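PDB 3FEF: putative glucosidase lplD, ALPHA-GALACTURONIDASE from Bacillus subtilis, which hydrolyses terminal alpha-1,4-linked galacturonic acid residues, releasing alpha-D-galacturonate, as an NAD(+)- and manganese-dependent member of glycosyl hydrolase family 4. Local coordinates for residues A[46-51]-A[308-313]; A[68-73]-A[134-139]; A[225-230]-A[234-239]; A[350-355]-A[362-367]. One frame throughout, in Å; residues are numbered along the deposited sequence. Where two conformers were deposited one is given.

Overall arrangement
Along the chain from the N terminus, contact 1 opens first, on helix 43-53, and closes only at helix 295-314, so that 256 residues lie between its segments and a Rossmann-type helix is tied to one of the C-terminal family region. Contacts 2 and 3 both fall within this long loop, one after the other. Contact 2 joins helix 69-73 to the end of helix 112-136, whereas contact 3 closes a short loop following helix 220-231; their centres lie about 48 Å apart, on opposite sides of the chain's centre. Contact 4 follows contact 1 in series and folds a loop of the three-stranded antiparallel sheet onto strand 361-369. No two contacts cross.

Contact 1 (A[46-51]-A[308-313]); sequences AQKNEV and ETERLI
Lys48 reaches from helix 43-53 across to helix 295-314, where Thr309 and Ile313 pack on its methylenes and Glu310 takes its charge. The two helical segments run at 45° to each other with their axes 10.1 Å apart at closest approach, a separation that a long side chain can span. With CG set anti to the carbonyl carbon (chi1 -71°) and every later torsion extended, the lysine is directed outward as a nearly straight rod. Ile313 lays its CD1 methyl across the root of this rod, the two side chains meeting at about a right angle; the modelled gap there is too small to be trusted in detail. The CG2 methyl of Thr309 lies alongside the same part of the chain, 4.1 Å from Lys48 CD. The hydroxyl of Thr309 has other business, being hydrogen-bonded to Gln16, Arg20 and the carbonyl of Lys305. Glu310 starts off to one side and comes round through a bend at chi2 (-51°), bringing its carboxylate obliquely to the ammonium group. OE2 is the oxygen that takes the salt bridge from Lys48 NZ, while OE1 of Glu310 stays farther off at 3.9 Å from the same nitrogen; the modelled length of the bridge itself is doubtfully short. Glu44 offers the ammonium a second, weak and long ion pair. Lys48 thus serves the contact twice: its methylenes give apolar surface to Ile313 and Thr309, and its charge, carried past them, is probably balanced in large part by Glu310 between the Rossmann-type and C-terminal family regions.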
loop_
_atom_site.group_PDB
_atom_site.type_symbol
_atom_site.label_atom_id
_atom_site.label_comp_id
_atom_site.label_asym_id
_atom_site.label_seq_id
_atom_site.Cartn_x
_atom_site.Cartn_y
_atom_site.Cartn_z
ATOM N N ALA A 46 -38.416 16.202 21.273
ATOM C CA ALA A 46 -38.645 16.079 19.842
ATOM C C ALA A 46 -39.987 16.722 19.494
ATOM O O ALA A 46 -40.115 17.399 18.479
ATOM C CB ALA A 46 -38.612 14.612 19.413
ATOM N N GLN A 47 -40.979 16.509 20.354
ATOM C CA GLN A 47 -42.328 17.028 20.124
ATOM C C GLN A 47 -42.318 18.553 20.074
ATOM O O GLN A 47 -42.997 19.170 19.254
ATOM C CB GLN A 47 -43.286 16.528 21.216
ATOM C CG GLN A 47 -44.770 16.708 20.893
ATOM C CD GLN A 47 -45.681 16.094 21.946
ATOM O OE1 GLN A 47 -45.408 16.172 23.143
ATOM N NE2 GLN A 47 -46.770 15.481 21.501
ATOM N N LYS A 48 -41.532 19.156 20.952
ATOM C CA LYS A 48 -41.367 20.600 20.964
ATOM C C LYS A 48 -40.663 21.152 19.713
ATOM O O LYS A 48 -41.048 22.197 19.188
ATOM C CB LYS A 48 -40.634 21.024 22.231
ATOM C CG LYS A 48 -41.495 20.873 23.478
ATOM C CD LYS A 48 -40.692 21.154 24.723
ATOM C CE LYS A 48 -41.514 20.854 25.965
ATOM N NZ LYS A 48 -40.761 21.215 27.190
ATOM N N ASN A 49 -39.629 20.466 19.246
ATOM C CA ASN A 49 -39.026 20.825 17.971
ATOM C C ASN A 49 -39.999 20.636 16.819
ATOM O O ASN A 49 -39.919 21.318 15.796
ATOM C CB ASN A 49 -37.763 20.005 17.723
ATOM C CG ASN A 49 -36.537 20.655 18.306
ATOM O OD1 ASN A 49 -36.525 21.859 18.527
ATOM N ND2 ASN A 49 -35.495 19.863 18.563
ATOM N N GLU A 50 -40.918 19.696 16.972
ATOM C CA GLU A 50 -41.896 19.476 15.922
ATOM C C GLU A 50 -42.828 20.681 15.815
ATOM O O GLU A 50 -43.177 21.107 14.720
ATOM C CB GLU A 50 -42.690 18.204 16.177
ATOM C CG GLU A 50 -43.867 18.052 15.268
ATOM C CD GLU A 50 -44.980 17.263 15.916
ATOM O OE1 GLU A 50 -44.885 16.012 15.973
ATOM O OE2 GLU A 50 -45.953 17.904 16.371
ATOM N N VAL A 51 -43.221 21.234 16.959
ATOM C CA VAL A 51 -44.151 22.364 16.976
ATOM C C VAL A 51 -43.455 23.647 16.511
ATOM O O VAL A 51 -43.987 24.398 15.706
ATOM C CB VAL A 51 -44.771 22.576 18.390
ATOM C CG1 VAL A 51 -45.603 23.852 18.439
ATOM C CG2 VAL A 51 -45.608 21.371 18.795
ATOM N N GLU A 308 -35.812 29.221 26.431
ATOM C CA GLU A 308 -36.017 29.777 25.103
ATOM C C GLU A 308 -36.991 28.916 24.300
ATOM O O GLU A 308 -37.923 29.428 23.667
ATOM C CB GLU A 308 -34.698 29.936 24.346
ATOM C CG GLU A 308 -34.794 30.997 23.254
ATOM C CD GLU A 308 -34.011 30.657 21.990
ATOM O OE1 GLU A 308 -33.146 29.746 22.025
ATOM O OE2 GLU A 308 -34.270 31.314 20.949
ATOM N N THR A 309 -36.781 27.606 24.333
ATOM C CA THR A 309 -37.701 26.685 23.666
ATOM C C THR A 309 -39.158 26.862 24.140
ATOM O O THR A 309 -40.089 26.880 23.328
ATOM C CB THR A 309 -37.299 25.228 23.888
ATOM O OG1 THR A 309 -36.057 24.956 23.213
ATOM C CG2 THR A 309 -38.412 24.293 23.383
ATOM N N GLU A 310 -39.360 26.976 25.447
ATOM C CA GLU A 310 -40.719 27.147 25.964
ATOM C C GLU A 310 -41.296 28.487 25.512
ATOM O O GLU A 310 -42.502 28.626 25.319
ATOM C CB GLU A 310 -40.758 27.019 27.493
ATOM C CG GLU A 310 -40.457 25.609 28.014
ATOM C CD GLU A 310 -41.300 24.533 27.327
ATOM O OE1 GLU A 310 -42.546 24.693 27.247
ATOM O OE2 GLU A 310 -40.713 23.521 26.868
ATOM N N ARG A 311 -40.414 29.463 25.322
ATOM C CA ARG A 311 -40.807 30.786 24.859
ATOM C C ARG A 311 -41.436 30.689 23.479
ATOM O O ARG A 311 -42.573 31.119 23.266
ATOM C CB ARG A 311 -39.585 31.695 24.803
ATOM C CG ARG A 311 -39.851 33.142 25.195
ATOM C CD ARG A 311 -38.563 33.959 25.108
ATOM N NE ARG A 311 -38.126 34.101 23.716
ATOM C CZ ARG A 311 -36.887 34.405 23.337
ATOM N NH1 ARG A 311 -35.936 34.595 24.248
ATOM N NH2 ARG A 311 -36.595 34.511 22.043
ATOM N N LEU A 312 -40.690 30.111 22.541
ATOM C CA LEU A 312 -41.180 29.941 21.186
ATOM C C LEU A 312 -42.487 29.146 21.171
ATOM O O LEU A 312 -43.381 29.444 20.397
ATOM C CB LEU A 312 -40.124 29.275 20.297
ATOM C CG LEU A 312 -38.772 29.998 20.190
ATOM C CD1 LEU A 312 -37.703 29.108 19.548
ATOM C CD2 LEU A 312 -38.893 31.319 19.441
ATOM N N ILE A 313 -42.600 28.135 22.022
ATOM C CA ILE A 313 -43.820 27.344 22.059
ATOM C C ILE A 313 -45.019 28.156 22.570
ATOM O O ILE A 313 -46.133 27.989 22.095
ATOM C CB ILE A 313 -43.646 26.080 22.915
ATOM C CG1 ILE A 313 -42.746 25.071 22.179
ATOM C CG2 ILE A 313 -45.009 25.474 23.245
ATOM C CD1 ILE A 313 -42.459 23.806 22.951
#

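Contact 2 (A[68-73]-A[134-139]); sequences TLKKAL and RDYAPE
Tyr136 sets its side chain against both Leu73 and Lys70 where two helices of the Rossmann-type domain come together. Helix 69-73 belongs to the crossover between parallel strands 61-66 and 78-81, and Tyr136 ends helix 112-136, which leads into strand 141-144. The interface has two characters. On its buried side Leu73 is the centre: its CB lies 3.8 Å from Tyr136 CB, and its CD1 comes to the edge of the phenol ring, near the ring plane, at 4.1 Å from CD2. Leu73 also reaches Ala132 on the same long helix and Ala9 on strand 6-11, so this half of the contact faces the sheet. The solvent side is built differently. Lys70, an exposed residue, sends CG anti to its own backbone N (chi1 166°) and then runs extended across one face of the Tyr136 ring, giving a CH-pi contact in which CG stands 4.0 Å from the ring centroid, only 11° off the normal. The methylenes do this work one after another, from CB near CE2 to CE near CE1, at ordinary van der Waals spacing. Asp135 CB covers the opposite face, so the ring is sandwiched between aliphatic groups supplied by each segment, which probably limits its turning. Between the two segments the fit rests on apolar packing and the CH-pi contact. The tighter side concludes at Ala137, the first residue to leave the helical conformation, whose CB methyl rests 3.6 Å from the carbonyl oxygen of Leu73.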
loop_
_atom_site.group_PDB
_atom_site.type_symbol
_atom_site.label_atom_id
_atom_site.label_comp_id
_atom_site.label_asym_id
_atom_site.label_seq_id
_atom_site.Cartn_x
_atom_site.Cartn_y
_atom_site.Cartn_z
ATOM N N THR A 68 -39.879 5.808 17.190
ATOM C CA THR A 68 -38.827 4.813 17.016
ATOM C C THR A 68 -37.906 5.119 15.831
ATOM O O THR A 68 -38.300 5.838 14.908
ATOM C CB THR A 68 -39.427 3.418 16.814
ATOM O OG1 THR A 68 -40.174 3.415 15.603
ATOM C CG2 THR A 68 -40.339 3.033 17.988
ATOM N N LEU A 69 -36.695 4.557 15.873
ATOM C CA LEU A 69 -35.700 4.688 14.825
ATOM C C LEU A 69 -36.246 4.214 13.486
ATOM O O LEU A 69 -36.103 4.893 12.456
ATOM C CB LEU A 69 -34.478 3.829 15.153
ATOM C CG LEU A 69 -33.219 4.371 15.832
ATOM C CD1 LEU A 69 -32.223 3.232 16.039
ATOM C CD2 LEU A 69 -32.585 5.497 15.001
ATOM N N LYS A 70 -36.839 3.025 13.498
ATOM C CA LYS A 70 -37.373 2.431 12.285
ATOM C C LYS A 70 -38.314 3.381 11.554
ATOM O O LYS A 70 -38.254 3.506 10.346
ATOM C CB LYS A 70 -38.111 1.131 12.610
ATOM C CG LYS A 70 -38.990 0.622 11.479
ATOM C CD LYS A 70 -39.610 -0.713 11.852
ATOM C CE LYS A 70 -40.088 -1.475 10.624
ATOM N NZ LYS A 70 -40.724 -2.761 11.050
ATOM N N LYS A 71 -39.193 4.039 12.290
ATOM C CA LYS A 71 -40.138 4.957 11.679
ATOM C C LYS A 71 -39.434 6.203 11.133
ATOM O O LYS A 71 -39.763 6.680 10.061
ATOM C CB LYS A 71 -41.207 5.344 12.690
ATOM C CG LYS A 71 -42.642 5.091 12.216
ATOM C CD LYS A 71 -43.556 4.739 13.400
ATOM C CE LYS A 71 -43.125 5.484 14.665
ATOM N NZ LYS A 71 -43.774 4.955 15.909
ATOM N N ALA A 72 -38.462 6.722 11.875
ATOM C CA ALA A 72 -37.654 7.837 11.391
ATOM C C ALA A 72 -36.957 7.483 10.078
ATOM O O ALA A 72 -36.978 8.265 9.134
ATOM C CB ALA A 72 -36.634 8.254 12.433
ATOM N N LEU A 73 -36.390 6.282 10.013
ATOM C CA LEU A 73 -35.497 5.908 8.920
ATOM C C LEU A 73 -36.225 5.481 7.641
ATOM O O LEU A 73 -35.736 5.705 6.537
ATOM C CB LEU A 73 -34.523 4.816 9.371
ATOM C CG LEU A 73 -33.523 5.163 10.495
ATOM C CD1 LEU A 73 -32.714 3.949 10.865
ATOM C CD2 LEU A 73 -32.571 6.309 10.123
ATOM N N ARG A 134 -28.603 0.479 8.121
ATOM C CA ARG A 134 -28.452 -0.675 7.229
ATOM C C ARG A 134 -29.794 -1.363 6.966
ATOM O O ARG A 134 -30.084 -1.763 5.844
ATOM C CB ARG A 134 -27.520 -1.719 7.835
ATOM C CG ARG A 134 -27.248 -2.900 6.890
ATOM C CD ARG A 134 -26.365 -3.925 7.554
ATOM N NE ARG A 134 -27.060 -4.516 8.691
ATOM C CZ ARG A 134 -26.469 -5.201 9.664
ATOM N NH1 ARG A 134 -25.156 -5.368 9.656
ATOM N NH2 ARG A 134 -27.194 -5.711 10.652
ATOM N N ASP A 135 -30.598 -1.513 8.011
ATOM C CA ASP A 135 -31.842 -2.258 7.890
ATOM C C ASP A 135 -32.902 -1.435 7.158
ATOM O O ASP A 135 -33.562 -1.940 6.280
ATOM C CB ASP A 135 -32.357 -2.691 9.268
ATOM C CG ASP A 135 -31.442 -3.709 9.954
ATOM O OD1 ASP A 135 -30.681 -4.410 9.258
ATOM O OD2 ASP A 135 -31.485 -3.809 11.202
ATOM N N TYR A 136 -33.040 -0.156 7.486
ATOM C CA TYR A 136 -34.166 0.620 6.944
ATOM C C TYR A 136 -33.869 1.683 5.898
ATOM O O TYR A 136 -34.783 2.147 5.247
ATOM C CB TYR A 136 -34.971 1.233 8.093
ATOM C CG TYR A 136 -35.247 0.212 9.164
ATOM C CD1 TYR A 136 -36.049 -0.896 8.894
ATOM C CD2 TYR A 136 -34.668 0.318 10.420
ATOM C CE1 TYR A 136 -36.283 -1.845 9.853
ATOM C CE2 TYR A 136 -34.897 -0.637 11.390
ATOM C CZ TYR A 136 -35.709 -1.718 11.096
ATOM O OH TYR A 136 -35.953 -2.678 12.045
ATOM N N ALA A 137 -32.613 2.085 5.730
ATOM C CA ALA A 137 -32.316 3.199 4.830
ATOM C C ALA A 137 -30.902 3.086 4.292
ATOM O O ALA A 137 -30.125 4.042 4.334
ATOM C CB ALA A 137 -32.510 4.516 5.559
ATOM N N PRO A 138 -30.557 1.890 3.807
ATOM C CA PRO A 138 -29.225 1.539 3.332
ATOM C C PRO A 138 -28.655 2.528 2.331
ATOM O O PRO A 138 -27.443 2.667 2.243
ATOM C CB PRO A 138 -29.434 0.168 2.664
ATOM C CG PRO A 138 -30.936 -0.094 2.705
ATOM C CD PRO A 138 -31.448 0.721 3.840
ATOM N N GLU A 139 -29.511 3.210 1.583
ATOM C CA GLU A 139 -29.031 4.040 0.502
ATOM C C GLU A 139 -29.055 5.528 0.849
ATOM O O GLU A 139 -28.731 6.354 0.027
ATOM C CB GLU A 139 -29.843 3.788 -0.776
ATOM C CG GLU A 139 -29.727 2.377 -1.358
ATOM C CD GLU A 139 -28.689 2.278 -2.469
ATOM O OE1 GLU A 139 -27.687 3.036 -2.442
ATOM O OE2 GLU A 139 -28.875 1.443 -3.380
#

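Contact 3 (A[225-230]-A[234-239]); sequences REFSAH and SGYELE
Ser234 faces His230 through one bridging water, which donates to His230 O and accepts from Ser234 N at 3.0 Å. The serine turns its own hydroxyl forward along the chain, OG donating to a lone pair of Gly235 O within the plane of that carbonyl. Gly235 follows with backbone angles at which a CB would jam against the preceding carbonyl, so the bend suits glycine. Next comes Tyr236, whose CG lies anti to the backbone N (chi1 179°), so that the ring presents a face to the helix. Phe227 meets it edge-to-face: CZ stands 3.5 Å above the Tyr236 ring plane, over its centre, with the planes at 57° and the centroids 4.8 Å apart. A serine in place of Tyr236 would probably leave the Phe227 edge without its aromatic face and open a gap between helix and loop. Tyr231 adds a third ring, meeting both of the others. Beyond the tyrosine, Leu238 leans on Glu181 of helix 171-187. That same helix, through Met182, Glu185 and Arg186, packs on Phe227, while Phe256 of helix 253-262 touches Tyr236, so the turn after helix 220-231 is lodged between two further helices.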
loop_
_atom_site.group_PDB
_atom_site.type_symbol
_atom_site.label_atom_id
_atom_site.label_comp_id
_atom_site.label_asym_id
_atom_site.label_seq_id
_atom_site.Cartn_x
_atom_site.Cartn_y
_atom_site.Cartn_z
ATOM N N ARG A 225 2.050 34.405 8.672
ATOM C CA ARG A 225 3.315 34.397 9.385
ATOM C C ARG A 225 3.607 35.784 10.001
ATOM O O ARG A 225 3.962 35.878 11.174
ATOM C CB ARG A 225 4.468 33.906 8.494
ATOM C CG ARG A 225 5.854 34.071 9.143
ATOM C CD ARG A 225 6.910 33.091 8.604
ATOM N NE ARG A 225 6.651 32.598 7.248
ATOM C CZ ARG A 225 6.484 33.371 6.171
ATOM N NH1 ARG A 225 6.269 32.809 4.986
ATOM N NH2 ARG A 225 6.522 34.705 6.269
ATOM N N GLU A 226 3.418 36.848 9.225
ATOM C CA GLU A 226 3.565 38.223 9.752
ATOM C C GLU A 226 2.572 38.501 10.852
ATOM O O GLU A 226 2.911 39.022 11.914
ATOM C CB GLU A 226 3.395 39.260 8.632
ATOM C CG GLU A 226 4.638 39.369 7.751
ATOM C CD GLU A 226 4.321 39.709 6.310
ATOM O OE1 GLU A 226 3.260 40.309 6.057
ATOM O OE2 GLU A 226 5.133 39.383 5.421
ATOM N N PHE A 227 1.326 38.148 10.563
ATOM C CA PHE A 227 0.224 38.275 11.479
ATOM C C PHE A 227 0.545 37.619 12.818
ATOM O O PHE A 227 0.274 38.164 13.882
ATOM C CB PHE A 227 -0.966 37.570 10.837
ATOM C CG PHE A 227 -2.270 37.927 11.431
ATOM C CD1 PHE A 227 -2.635 39.254 11.556
ATOM C CD2 PHE A 227 -3.159 36.928 11.819
ATOM C CE1 PHE A 227 -3.847 39.589 12.087
ATOM C CE2 PHE A 227 -4.387 37.246 12.352
ATOM C CZ PHE A 227 -4.739 38.584 12.489
ATOM N N SER A 228 1.123 36.424 12.747
ATOM C CA SER A 228 1.460 35.666 13.929
ATOM C C SER A 228 2.612 36.300 14.702
ATOM O O SER A 228 2.642 36.243 15.931
ATOM C CB SER A 228 1.839 34.241 13.545
ATOM O OG SER A 228 2.381 33.576 14.674
ATOM N N ALA A 229 3.568 36.892 13.986
ATOM C CA ALA A 229 4.703 37.520 14.648
ATOM C C ALA A 229 4.231 38.767 15.366
ATOM O O ALA A 229 4.707 39.091 16.443
ATOM C CB ALA A 229 5.792 37.867 13.661
ATOM N N HIS A 230 3.272 39.462 14.775
ATOM C CA HIS A 230 2.805 40.679 15.381
ATOM C C HIS A 230 1.887 40.479 16.589
ATOM O O HIS A 230 1.963 41.237 17.549
ATOM C CB HIS A 230 2.143 41.589 14.345
ATOM C CG HIS A 230 2.143 43.026 14.745
ATOM N ND1 HIS A 230 0.995 43.700 15.109
ATOM C CD2 HIS A 230 3.161 43.909 14.888
ATOM C CE1 HIS A 230 1.303 44.943 15.441
ATOM N NE2 HIS A 230 2.611 45.095 15.315
ATOM N N SER A 234 0.358 39.243 22.286
ATOM C CA SER A 234 -0.870 39.879 22.766
ATOM C C SER A 234 -2.122 39.095 22.390
ATOM O O SER A 234 -3.167 39.265 23.007
ATOM C CB SER A 234 -0.983 41.286 22.193
ATOM O OG SER A 234 -1.080 41.218 20.780
ATOM N N GLY A 235 -2.019 38.245 21.372
ATOM C CA GLY A 235 -3.189 37.575 20.850
ATOM C C GLY A 235 -3.847 38.471 19.826
ATOM O O GLY A 235 -3.438 39.625 19.647
ATOM N N TYR A 236 -4.855 37.946 19.140
ATOM C CA TYR A 236 -5.614 38.753 18.217
ATOM C C TYR A 236 -7.087 38.416 18.331
ATOM O O TYR A 236 -7.471 37.241 18.306
ATOM C CB TYR A 236 -5.138 38.537 16.782
ATOM C CG TYR A 236 -5.942 39.355 15.805
ATOM C CD1 TYR A 236 -5.481 40.583 15.359
ATOM C CD2 TYR A 236 -7.186 38.917 15.365
ATOM C CE1 TYR A 236 -6.224 41.344 14.485
ATOM C CE2 TYR A 236 -7.937 39.669 14.494
ATOM C CZ TYR A 236 -7.449 40.882 14.058
ATOM O OH TYR A 236 -8.192 41.641 13.189
ATOM N N GLU A 237 -7.915 39.445 18.451
ATOM C CA GLU A 237 -9.338 39.245 18.673
ATOM C C GLU A 237 -10.182 39.682 17.471
ATOM O O GLU A 237 -9.949 40.735 16.874
ATOM C CB GLU A 237 -9.782 39.996 19.934
ATOM C CG GLU A 237 -9.330 39.345 21.235
ATOM C CD GLU A 237 -9.401 40.284 22.430
ATOM O OE1 GLU A 237 -8.847 41.404 22.350
ATOM O OE2 GLU A 237 -9.999 39.899 23.456
ATOM N N LEU A 238 -11.169 38.870 17.123
ATOM C CA LEU A 238 -12.040 39.181 16.001
ATOM C C LEU A 238 -12.749 40.522 16.226
ATOM O O LEU A 238 -13.022 40.909 17.366
ATOM C CB LEU A 238 -13.057 38.050 15.778
ATOM C CG LEU A 238 -12.462 36.662 15.510
ATOM C CD1 LEU A 238 -13.545 35.569 15.459
ATOM C CD2 LEU A 238 -11.649 36.683 14.237
ATOM N N GLU A 239 -13.024 41.226 15.132
ATOM C CA GLU A 239 -13.743 42.502 15.181
ATOM C C GLU A 239 -14.916 42.468 16.161
ATOM O O GLU A 239 -15.764 41.576 16.097
ATOM C CB GLU A 239 -14.261 42.884 13.784
HETATM O O HOH W 1 2.105 40.272 20.141
#

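Contact 4 (A[350-355]-A[362-367]); sequences QGQVLN and VETNAF
Gln352, Val362 and Thr364 bury the most surface here, in nearly equal shares, with Val353 close behind. Gln352 places CG in the crowded position between its backbone N and carbonyl carbon (chi1 63°) and bends again at chi2, which folds the chain down onto the strand. CG then lies across Thr364 at about a right angle, 3.5 Å from OG1, while the amide end passes over Val362, whose CG2 methyl comes within 3.7 Å of NE2. The amide is gripped at both ends. OE1 accepts an almost straight bond from Gln350 N, the donor standing 40° out of the carbonyl plane, and NE2 donates both to Pro348 O and to a water at 2.8 Å. This water gives its own hydrogens to Val362 O and Thr364 OG1, so it spans loop and strand where direct bonds are absent. Thr364 OG1, accepting from the water, donates in turn to Asn365 O. On its other branch, the CG2 methyl presses on Val353 CG2 at 3.4 Å, a tight pairing of methyls. A leucine in place of Gln352 would probably deprive the water of the N-H it accepts from and leave Gln350 N and Pro348 O without their mate. In the fold, strand 361-369 is the middle of the three-stranded antiparallel sheet, and 350-355 belongs to the long connection reaching it from strand 341-348. Leu202 of strand 197-202 packs on Val353 and Thr364, Pro375 of strand 372-375 touches Gln352, and Leu377 of a second subunit also leans on that glutamine.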
loop_
_atom_site.group_PDB
_atom_site.type_symbol
_atom_site.label_atom_id
_atom_site.label_comp_id
_atom_site.label_asym_id
_atom_site.label_seq_id
_atom_site.Cartn_x
_atom_site.Cartn_y
_atom_site.Cartn_z
ATOM N N GLN A 350 -8.604 7.209 2.247
ATOM C CA GLN A 350 -8.237 6.355 1.139
ATOM C C GLN A 350 -7.102 7.028 0.373
ATOM O O GLN A 350 -6.943 6.818 -0.815
ATOM C CB GLN A 350 -9.431 6.138 0.223
ATOM C CG GLN A 350 -10.606 5.461 0.898
ATOM C CD GLN A 350 -10.282 4.047 1.309
ATOM O OE1 GLN A 350 -10.684 3.581 2.377
ATOM N NE2 GLN A 350 -9.542 3.348 0.463
ATOM N N GLY A 351 -6.327 7.850 1.071
ATOM C CA GLY A 351 -5.199 8.536 0.470
ATOM C C GLY A 351 -5.301 10.050 0.497
ATOM O O GLY A 351 -4.363 10.730 0.097
ATOM N N GLN A 352 -6.432 10.597 0.938
ATOM C CA GLN A 352 -6.597 12.054 0.879
ATOM C C GLN A 352 -5.711 12.750 1.909
ATOM O O GLN A 352 -5.473 13.948 1.824
ATOM C CB GLN A 352 -8.072 12.501 1.034
ATOM C CG GLN A 352 -8.768 12.175 2.357
ATOM C CD GLN A 352 -9.561 10.869 2.285
ATOM O OE1 GLN A 352 -9.189 9.966 1.563
ATOM N NE2 GLN A 352 -10.648 10.772 3.049
ATOM N N VAL A 353 -5.281 12.009 2.917
ATOM C CA VAL A 353 -4.225 12.514 3.795
ATOM C C VAL A 353 -3.095 11.515 3.776
ATOM O O VAL A 353 -3.299 10.340 4.087
ATOM C CB VAL A 353 -4.651 12.740 5.249
ATOM C CG1 VAL A 353 -3.415 13.158 6.070
ATOM C CG2 VAL A 353 -5.761 13.849 5.354
ATOM N N LEU A 354 -1.910 11.984 3.404
ATOM C CA LEU A 354 -0.727 11.111 3.274
ATOM C C LEU A 354 -0.178 10.612 4.603
ATOM O O LEU A 354 -0.173 11.350 5.580
ATOM C CB LEU A 354 0.407 11.851 2.519
ATOM C CG LEU A 354 0.202 12.101 1.027
ATOM C CD1 LEU A 354 1.451 12.756 0.321
ATOM C CD2 LEU A 354 -0.177 10.788 0.359
ATOM N N ASN A 355 0.337 9.377 4.608
ATOM C CA ASN A 355 1.047 8.814 5.762
ATOM C C ASN A 355 0.181 8.610 7.003
ATOM O O ASN A 355 0.692 8.592 8.107
ATOM C CB ASN A 355 2.268 9.678 6.156
ATOM C CG ASN A 355 3.117 10.079 4.974
ATOM O OD1 ASN A 355 3.375 9.284 4.063
ATOM N ND2 ASN A 355 3.567 11.323 4.981
ATOM N N VAL A 362 -10.552 10.846 8.585
ATOM C CA VAL A 362 -9.820 12.104 8.477
ATOM C C VAL A 362 -10.713 13.241 7.912
ATOM O O VAL A 362 -11.719 12.991 7.228
ATOM C CB VAL A 362 -8.547 11.901 7.621
ATOM C CG1 VAL A 362 -7.589 10.856 8.306
ATOM C CG2 VAL A 362 -8.938 11.385 6.243
ATOM N N GLU A 363 -10.356 14.480 8.226
ATOM C CA GLU A 363 -11.061 15.646 7.717
ATOM C C GLU A 363 -10.275 16.313 6.584
ATOM O O GLU A 363 -9.137 16.731 6.793
ATOM C CB GLU A 363 -11.303 16.654 8.879
ATOM C CG GLU A 363 -12.207 17.873 8.533
ATOM C CD GLU A 363 -12.832 18.551 9.771
ATOM O OE1 GLU A 363 -12.807 17.967 10.885
ATOM O OE2 GLU A 363 -13.388 19.670 9.621
ATOM N N THR A 364 -10.875 16.380 5.386
ATOM C CA THR A 364 -10.324 17.127 4.242
ATOM C C THR A 364 -11.466 17.750 3.463
ATOM O O THR A 364 -12.641 17.489 3.747
ATOM C CB THR A 364 -9.560 16.235 3.223
ATOM O OG1 THR A 364 -10.463 15.279 2.662
ATOM C CG2 THR A 364 -8.396 15.502 3.874
ATOM N N ASN A 365 -11.118 18.580 2.484
ATOM C CA ASN A 365 -12.083 18.964 1.469
ATOM C C ASN A 365 -12.574 17.756 0.698
ATOM O O ASN A 365 -11.853 16.759 0.555
ATOM C CB ASN A 365 -11.482 19.985 0.512
ATOM C CG ASN A 365 -11.375 21.349 1.146
ATOM O OD1 ASN A 365 -12.168 21.695 2.030
ATOM N ND2 ASN A 365 -10.388 22.113 0.738
ATOM N N ALA A 366 -13.815 17.844 0.223
ATOM C CA ALA A 366 -14.407 16.801 -0.579
ATOM C C ALA A 366 -15.322 17.462 -1.604
ATOM O O ALA A 366 -15.872 18.533 -1.360
ATOM C CB ALA A 366 -15.175 15.833 0.292
ATOM N N PHE A 367 -15.424 16.836 -2.770
ATOM C CA PHE A 367 -16.252 17.318 -3.863
ATOM C C PHE A 367 -17.586 16.631 -3.678
ATOM O O PHE A 367 -17.649 15.406 -3.549
ATOM C CB PHE A 367 -15.661 16.910 -5.222
ATOM C CG PHE A 367 -16.545 17.283 -6.409
ATOM C CD1 PHE A 367 -16.958 18.595 -6.596
ATOM C CD2 PHE A 367 -16.939 16.329 -7.337
ATOM C CE1 PHE A 367 -17.768 18.960 -7.689
ATOM C CE2 PHE A 367 -17.757 16.685 -8.429
ATOM C CZ PHE A 367 -18.169 18.005 -8.600
HETATM O O HOH W 2 -11.689 13.136 4.210
#